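Long-range contacts in putative sugar ABC transporter, substrate-binding protein (Clostridium phytofermentans, PDB 4WZZ), which binds L-rhamnose between its two lobes and probably delivers the sugar to an ABC transporter for uptake: residues D222-C228 with T248-A254; L270-P276 with S290-L296. All blocks are in the same frame, centred on the assembly; numbering follows the deposited sequence. Where two conformers were deposited one is given.

In the fold
Both contacts belong to the same lobe of the protein, the one built on the parallel sheet 212-219, 179-185, 243-246 and 269-272, and their centres lie about 13 Å apart. Both segments of interaction 1 come earlier in the chain than those of interaction 2: helix 249-261, which carries half of interaction 1, is followed, after a short loop, by strand 269-272, where interaction 2 begins. They also touch, with Ile252 CG2 lying 3.6 Å from Gly274 CA and Thr249 CG2 3.5 Å from Leu273 O. The bound rhamnose is common to the two. Asp222 and Thr249 hydrogen-bond it, Thr248 lies beside it, and Leu273 of interaction 2 adds an apolar contact, its side chain about 4 Å from the sugar.

Interaction 1 (D222-C228 with T248-A254); sequences DEYQASC and TTVGIMA. With RAM (alpha-L-rhamnopyranose), chain B.
Asp222 and Thr248 meet through a hydrogen bond from Thr248 OG1 to Asp222 OD1, 2.7 Å long and running nearly along the carboxylate's C-O axis. The carboxylate is thus divided: OD1 takes the threonine hydroxyl, while OD2 accepts from O2 of the rhamnose at 2.6 Å. Next along the chain, Thr249 grips the ring from its backbone, N to O5 at 2.9 Å, and its OG1 bonds O1. A second shell sets these groups. Thr248 is the N-cap of helix 249-261, its OG1 accepting from Gly251 N in an almost straight bond (176°), so one hydroxyl both caps the helix and holds the aspartate. Behind it the β-branched Val250 projects CG1, anti to its backbone N (chi1 173°), against the Asp222-Glu223 backbone. The helices pack closely where small residues meet, Ser227 CB lying 3.5 Å from Ala254 CB. Ser227 OG turns back to Glu223 O, satisfying its own hydroxyl. At the outer end, in the conformer described, selenomethionine Met253 places CE 3.5 Å from Tyr224 CE1, at the ring edge, a Met-aromatic contact. Sugar-binding loops leading into helix N-termini, as here, are characteristic of periplasmic binding proteins.

Interaction 2 (L270-P276 with S290-L296); sequences LTGLGLP and SCPYMFL
Phe295 brings the edge of its ring toward Gly272 O, with CD1 4.0 Å from that oxygen; Thr271 OG1 approaches the same ring obliquely. Beyond the two segments, Ala166 in helix 160-174 and Lys358 in strand 357-359 also touch Phe295. The other ring, Tyr293, forms a cation-pi contact with Lys358, and its OH is hydrogen-bonded to Asp173. The backbone of Phe295 makes the firmer link, Phe295 N donating to Gly272 O at 3.0 Å (N-H...O angle 162°), whereas the return bond from Gly274 N to Phe295 O is weak. Leu273 CA adds a CA-H...O contact to Phe295 O at 3.1 Å. Gly272 has backbone angles at which a β-carbon would press on the preceding carbonyl oxygen. With OG1 anti to its backbone N (chi1 -168°), Thr271 donates its hydroxyl to Tyr293 O at 2.8 Å. At the far end, Leu270 N reaches Ser290 O from above the carbonyl plane, and Cys291 CA lies 3.3 Å from Leu270 O in a CA-H...O contact. Selenomethionine Met294 bends at chi2 and lays its selenium and methyl against the Gly274 backbone, CE 3.3 Å from Gly274 O, a buried oxygen without a hydrogen-bond partner. Leu296 CD2 meets Leu275 CD2 at 3.8 Å. The two segments are thus joined by a few separate polar links set among apolar contacts, rather than by a continuous ladder of strand bonds.

Interaction 1 (D222-C228 with T248-A254)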
loop_
_atom_site.group_PDB
_atom_site.type_symbol
_atom_site.label_atom_id
_atom_site.label_comp_id
_atom_site.label_asym_id
_atom_site.label_seq_id
_atom_site.Cartn_x
_atom_site.Cartn_y
_atom_site.Cartn_z
ATOM N N ASP A 222 5.093 -2.607 -10.025
ATOM C CA ASP A 222 3.809 -3.240 -9.759
ATOM C C ASP A 222 3.295 -4.063 -10.953
ATOM O O ASP A 222 2.081 -4.264 -11.155
ATOM C CB ASP A 222 2.772 -2.202 -9.281
ATOM C CG ASP A 222 2.711 -2.098 -7.778
ATOM O OD1 ASP A 222 3.119 -3.073 -7.062
ATOM O OD2 ASP A 222 2.199 -1.050 -7.297
ATOM N N GLU A 223 4.243 -4.605 -11.711
ATOM C CA GLU A 223 3.942 -5.456 -12.853
ATOM C C GLU A 223 4.588 -6.802 -12.608
ATOM O O GLU A 223 5.738 -6.876 -12.177
ATOM C CB GLU A 223 4.513 -4.839 -14.127
ATOM C CG GLU A 223 3.924 -3.500 -14.463
ATOM C CD GLU A 223 4.420 -2.901 -15.781
ATOM O OE1 GLU A 223 5.113 -3.597 -16.573
ATOM O OE2 GLU A 223 4.099 -1.708 -16.015
ATOM N N TYR A 224 3.838 -7.864 -12.896
ATOM C CA TYR A 224 4.322 -9.225 -12.692
ATOM C C TYR A 224 5.617 -9.497 -13.457
ATOM O O TYR A 224 6.622 -9.901 -12.861
ATOM C CB TYR A 224 3.226 -10.190 -13.101
ATOM C CG TYR A 224 3.579 -11.656 -12.985
ATOM C CD1 TYR A 224 3.581 -12.287 -11.743
ATOM C CD2 TYR A 224 3.865 -12.423 -14.116
ATOM C CE1 TYR A 224 3.890 -13.634 -11.622
ATOM C CE2 TYR A 224 4.174 -13.776 -14.001
ATOM C CZ TYR A 224 4.184 -14.364 -12.740
ATOM O OH TYR A 224 4.476 -15.696 -12.563
ATOM N N GLN A 225 5.607 -9.281 -14.768
ATOM C CA GLN A 225 6.759 -9.670 -15.581
ATOM C C GLN A 225 7.989 -8.838 -15.212
ATOM O O GLN A 225 9.084 -9.381 -15.003
ATOM C CB GLN A 225 6.456 -9.580 -17.076
ATOM C CG GLN A 225 7.551 -10.193 -17.953
ATOM C CD GLN A 225 7.796 -11.670 -17.668
ATOM O OE1 GLN A 225 6.876 -12.502 -17.727
ATOM N NE2 GLN A 225 9.050 -12.011 -17.361
ATOM N N ALA A 226 7.816 -7.527 -15.085
ATOM C CA ALA A 226 8.922 -6.672 -14.692
ATOM C C ALA A 226 9.460 -7.085 -13.319
ATOM O O ALA A 226 10.659 -7.079 -13.082
ATOM C CB ALA A 226 8.485 -5.219 -14.669
ATOM N N SER A 227 8.575 -7.478 -12.419
ATOM C CA SER A 227 9.019 -7.860 -11.087
ATOM C C SER A 227 9.775 -9.198 -11.107
ATOM O O SER A 227 10.772 -9.357 -10.410
ATOM C CB SER A 227 7.852 -7.914 -10.117
ATOM O OG SER A 227 7.305 -6.631 -9.936
ATOM N N CYS A 228 9.341 -10.125 -11.953
ATOM C CA CYS A 228 10.100 -11.371 -12.151
ATOM C C CYS A 228 11.481 -11.066 -12.707
ATOM O O CYS A 228 12.503 -11.597 -12.218
ATOM C CB CYS A 228 9.365 -12.342 -13.089
ATOM S SG CYS A 228 7.876 -13.088 -12.362
ATOM N N THR A 248 5.627 -4.752 -1.878
ATOM C CA THR A 248 4.632 -4.594 -2.930
ATOM C C THR A 248 4.000 -5.966 -3.142
ATOM O O THR A 248 4.706 -6.975 -3.221
ATOM C CB THR A 248 5.229 -4.120 -4.280
ATOM O OG1 THR A 248 4.456 -4.678 -5.351
ATOM C CG2 THR A 248 6.694 -4.540 -4.425
ATOM N N THR A 249 2.680 -6.016 -3.151
ATOM C CA THR A 249 2.015 -7.303 -3.268
ATOM C C THR A 249 2.348 -7.990 -4.588
ATOM O O THR A 249 2.501 -9.211 -4.649
ATOM C CB THR A 249 0.496 -7.202 -3.086
ATOM O OG1 THR A 249 -0.061 -6.426 -4.150
ATOM C CG2 THR A 249 0.147 -6.622 -1.728
ATOM N N VAL A 250 2.496 -7.211 -5.650
ATOM C CA VAL A 250 2.839 -7.760 -6.947
ATOM C C VAL A 250 4.283 -8.264 -6.941
ATOM O O VAL A 250 4.574 -9.385 -7.377
ATOM C CB VAL A 250 2.632 -6.718 -8.064
ATOM C CG1 VAL A 250 3.150 -7.230 -9.423
ATOM C CG2 VAL A 250 1.156 -6.337 -8.158
ATOM N N GLY A 251 5.193 -7.441 -6.446
ATOM C CA GLY A 251 6.592 -7.807 -6.421
ATOM C C GLY A 251 6.883 -9.042 -5.595
ATOM O O GLY A 251 7.671 -9.910 -6.007
ATOM N N ILE A 252 6.263 -9.135 -4.421
ATOM C CA ILE A 252 6.569 -10.267 -3.557
ATOM C C ILE A 252 6.086 -11.576 -4.180
ATOM O O ILE A 252 6.778 -12.590 -4.119
ATOM C CB ILE A 252 6.063 -10.076 -2.115
ATOM C CG1 ILE A 252 6.748 -11.080 -1.173
ATOM C CG2 ILE A 252 4.533 -10.140 -2.045
ATOM C CD1 ILE A 252 6.291 -10.953 0.267
HETATM N N MSE A 253 4.922 -11.582 -4.801
HETATM C CA MSE A 253 4.476 -12.844 -5.376
HETATM C C MSE A 253 5.268 -13.199 -6.641
HETATM O O MSE A 253 5.491 -14.380 -6.927
HETATM C CB MSE A 253 2.957 -12.913 -5.547
HETATM C CG MSE A 253 2.302 -11.874 -6.431
HETATM SE SE MSE A 253 2.374 -12.282 -8.319
HETATM C CE MSE A 253 2.819 -14.173 -8.290
ATOM N N ALA A 254 5.744 -12.193 -7.367
ATOM C CA ALA A 254 6.590 -12.444 -8.518
ATOM C C ALA A 254 7.931 -13.007 -8.070
ATOM O O ALA A 254 8.407 -13.976 -8.650
ATOM C CB ALA A 254 6.785 -11.163 -9.341
HETATM C C1 RAM B . 0.876 -3.032 -4.172
HETATM C C2 RAM B . 0.634 -1.540 -4.366
HETATM C C3 RAM B . 0.040 -0.879 -3.122
HETATM C C4 RAM B . 0.809 -1.278 -1.867
HETATM C C5 RAM B . 0.946 -2.797 -1.785
HETATM C C6 RAM B . 1.797 -3.224 -0.600
HETATM O O1 RAM B . -0.346 -3.683 -4.142
HETATM O O2 RAM B . 1.876 -0.992 -4.687
HETATM O O3 RAM B . 0.053 0.527 -3.352
HETATM O O4 RAM B . 0.140 -0.783 -0.721
HETATM O O5 RAM B . 1.537 -3.309 -2.949
#

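Interaction 2 (L270-P276 with S290-L296)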
loop_
_atom_site.group_PDB
_atom_site.type_symbol
_atom_site.label_atom_id
_atom_site.label_comp_id
_atom_site.label_asym_id
_atom_site.label_seq_id
_atom_site.Cartn_x
_atom_site.Cartn_y
_atom_site.Cartn_z
ATOM N N LEU A 270 12.577 -14.598 1.493
ATOM C CA LEU A 270 11.744 -13.539 0.956
ATOM C C LEU A 270 10.818 -13.026 2.054
ATOM O O LEU A 270 10.226 -13.810 2.774
ATOM C CB LEU A 270 10.900 -14.094 -0.184
ATOM C CG LEU A 270 9.928 -13.150 -0.895
ATOM C CD1 LEU A 270 10.672 -12.003 -1.552
ATOM C CD2 LEU A 270 9.116 -13.934 -1.912
ATOM N N THR A 271 10.710 -11.711 2.172
ATOM C CA THR A 271 9.663 -11.108 2.980
ATOM C C THR A 271 9.195 -9.827 2.284
ATOM O O THR A 271 9.633 -9.502 1.175
ATOM C CB THR A 271 10.092 -10.877 4.441
ATOM O OG1 THR A 271 8.951 -10.557 5.245
ATOM C CG2 THR A 271 11.120 -9.769 4.553
ATOM N N GLY A 272 8.267 -9.137 2.921
ATOM C CA GLY A 272 7.669 -7.963 2.316
ATOM C C GLY A 272 6.216 -7.780 2.668
ATOM O O GLY A 272 5.775 -8.146 3.762
ATOM N N LEU A 273 5.489 -7.200 1.716
ATOM C CA LEU A 273 4.080 -6.821 1.878
ATOM C C LEU A 273 3.284 -7.562 0.816
ATOM O O LEU A 273 3.352 -7.229 -0.350
ATOM C CB LEU A 273 3.937 -5.295 1.730
ATOM C CG LEU A 273 4.783 -4.501 2.740
ATOM C CD1 LEU A 273 4.649 -3.007 2.482
ATOM C CD2 LEU A 273 4.437 -4.869 4.211
ATOM N N GLY A 274 2.521 -8.570 1.216
ATOM C CA GLY A 274 1.845 -9.411 0.255
ATOM C C GLY A 274 0.416 -9.797 0.634
ATOM O O GLY A 274 -0.003 -9.687 1.789
ATOM N N LEU A 275 -0.326 -10.270 -0.360
ATOM C CA LEU A 275 -1.694 -10.752 -0.152
ATOM C C LEU A 275 -1.632 -12.178 0.341
ATOM O O LEU A 275 -0.987 -13.018 -0.294
ATOM C CB LEU A 275 -2.493 -10.735 -1.454
ATOM C CG LEU A 275 -2.917 -9.352 -1.971
ATOM C CD1 LEU A 275 -3.619 -9.477 -3.298
ATOM C CD2 LEU A 275 -3.824 -8.626 -1.003
ATOM N N PRO A 276 -2.295 -12.468 1.469
ATOM C CA PRO A 276 -2.356 -13.873 1.914
ATOM C C PRO A 276 -2.819 -14.860 0.824
ATOM O O PRO A 276 -2.269 -15.968 0.675
ATOM C CB PRO A 276 -3.344 -13.812 3.085
ATOM C CG PRO A 276 -3.149 -12.408 3.664
ATOM C CD PRO A 276 -2.956 -11.548 2.422
ATOM N N SER A 290 10.136 -20.045 0.407
ATOM C CA SER A 290 11.041 -18.894 0.481
ATOM C C SER A 290 10.626 -17.873 1.527
ATOM O O SER A 290 11.464 -17.116 1.979
ATOM C CB SER A 290 11.143 -18.171 -0.862
ATOM O OG SER A 290 9.903 -17.609 -1.191
ATOM N N CYS A 291 9.354 -17.850 1.922
ATOM C CA CYS A 291 8.867 -16.785 2.786
ATOM C C CYS A 291 8.420 -17.289 4.154
ATOM O O CYS A 291 7.371 -17.902 4.294
ATOM C CB CYS A 291 7.692 -16.096 2.093
ATOM S SG CYS A 291 6.948 -14.727 3.027
ATOM N N PRO A 292 9.218 -17.019 5.189
ATOM C CA PRO A 292 8.860 -17.485 6.526
ATOM C C PRO A 292 7.690 -16.711 7.096
ATOM O O PRO A 292 6.929 -17.269 7.885
ATOM C CB PRO A 292 10.127 -17.216 7.350
ATOM C CG PRO A 292 11.185 -16.913 6.356
ATOM C CD PRO A 292 10.535 -16.370 5.155
ATOM N N TYR A 293 7.554 -15.458 6.672
ATOM C CA TYR A 293 6.447 -14.602 7.075
ATOM C C TYR A 293 6.553 -13.275 6.365
ATOM O O TYR A 293 7.607 -12.914 5.810
ATOM C CB TYR A 293 6.357 -14.396 8.594
ATOM C CG TYR A 293 7.598 -13.834 9.275
ATOM C CD1 TYR A 293 8.584 -14.677 9.766
ATOM C CD2 TYR A 293 7.753 -12.464 9.474
ATOM C CE1 TYR A 293 9.700 -14.180 10.417
ATOM C CE2 TYR A 293 8.878 -11.955 10.151
ATOM C CZ TYR A 293 9.841 -12.825 10.606
ATOM O OH TYR A 293 10.973 -12.362 11.262
HETATM N N MSE A 294 5.418 -12.590 6.320
HETATM C CA MSE A 294 5.350 -11.274 5.678
HETATM C C MSE A 294 4.247 -10.479 6.371
HETATM O O MSE A 294 3.685 -10.934 7.375
HETATM C CB MSE A 294 5.116 -11.431 4.180
HETATM C CG MSE A 294 3.923 -12.261 3.817
HETATM SE SE MSE A 294 2.326 -11.145 3.744
HETATM C CE MSE A 294 1.055 -12.518 3.009
ATOM N N PHE A 295 3.961 -9.278 5.878
ATOM C CA PHE A 295 3.001 -8.400 6.537
ATOM C C PHE A 295 2.046 -7.775 5.547
ATOM O O PHE A 295 2.372 -7.556 4.387
ATOM C CB PHE A 295 3.732 -7.258 7.267
ATOM C CG PHE A 295 4.763 -7.739 8.236
ATOM C CD1 PHE A 295 6.025 -8.089 7.795
ATOM C CD2 PHE A 295 4.469 -7.860 9.585
ATOM C CE1 PHE A 295 6.967 -8.567 8.669
ATOM C CE2 PHE A 295 5.438 -8.329 10.459
ATOM C CZ PHE A 295 6.661 -8.681 9.994
ATOM N N LEU A 296 0.859 -7.439 6.029
ATOM C CA LEU A 296 0.003 -6.533 5.278
ATOM C C LEU A 296 -0.995 -5.925 6.250
ATOM O O LEU A 296 -0.620 -5.579 7.381
ATOM C CB LEU A 296 -0.656 -7.251 4.081
ATOM C CG LEU A 296 -1.048 -6.311 2.922
ATOM C CD1 LEU A 296 0.179 -5.878 2.129
ATOM C CD2 LEU A 296 -2.098 -6.965 2.007
#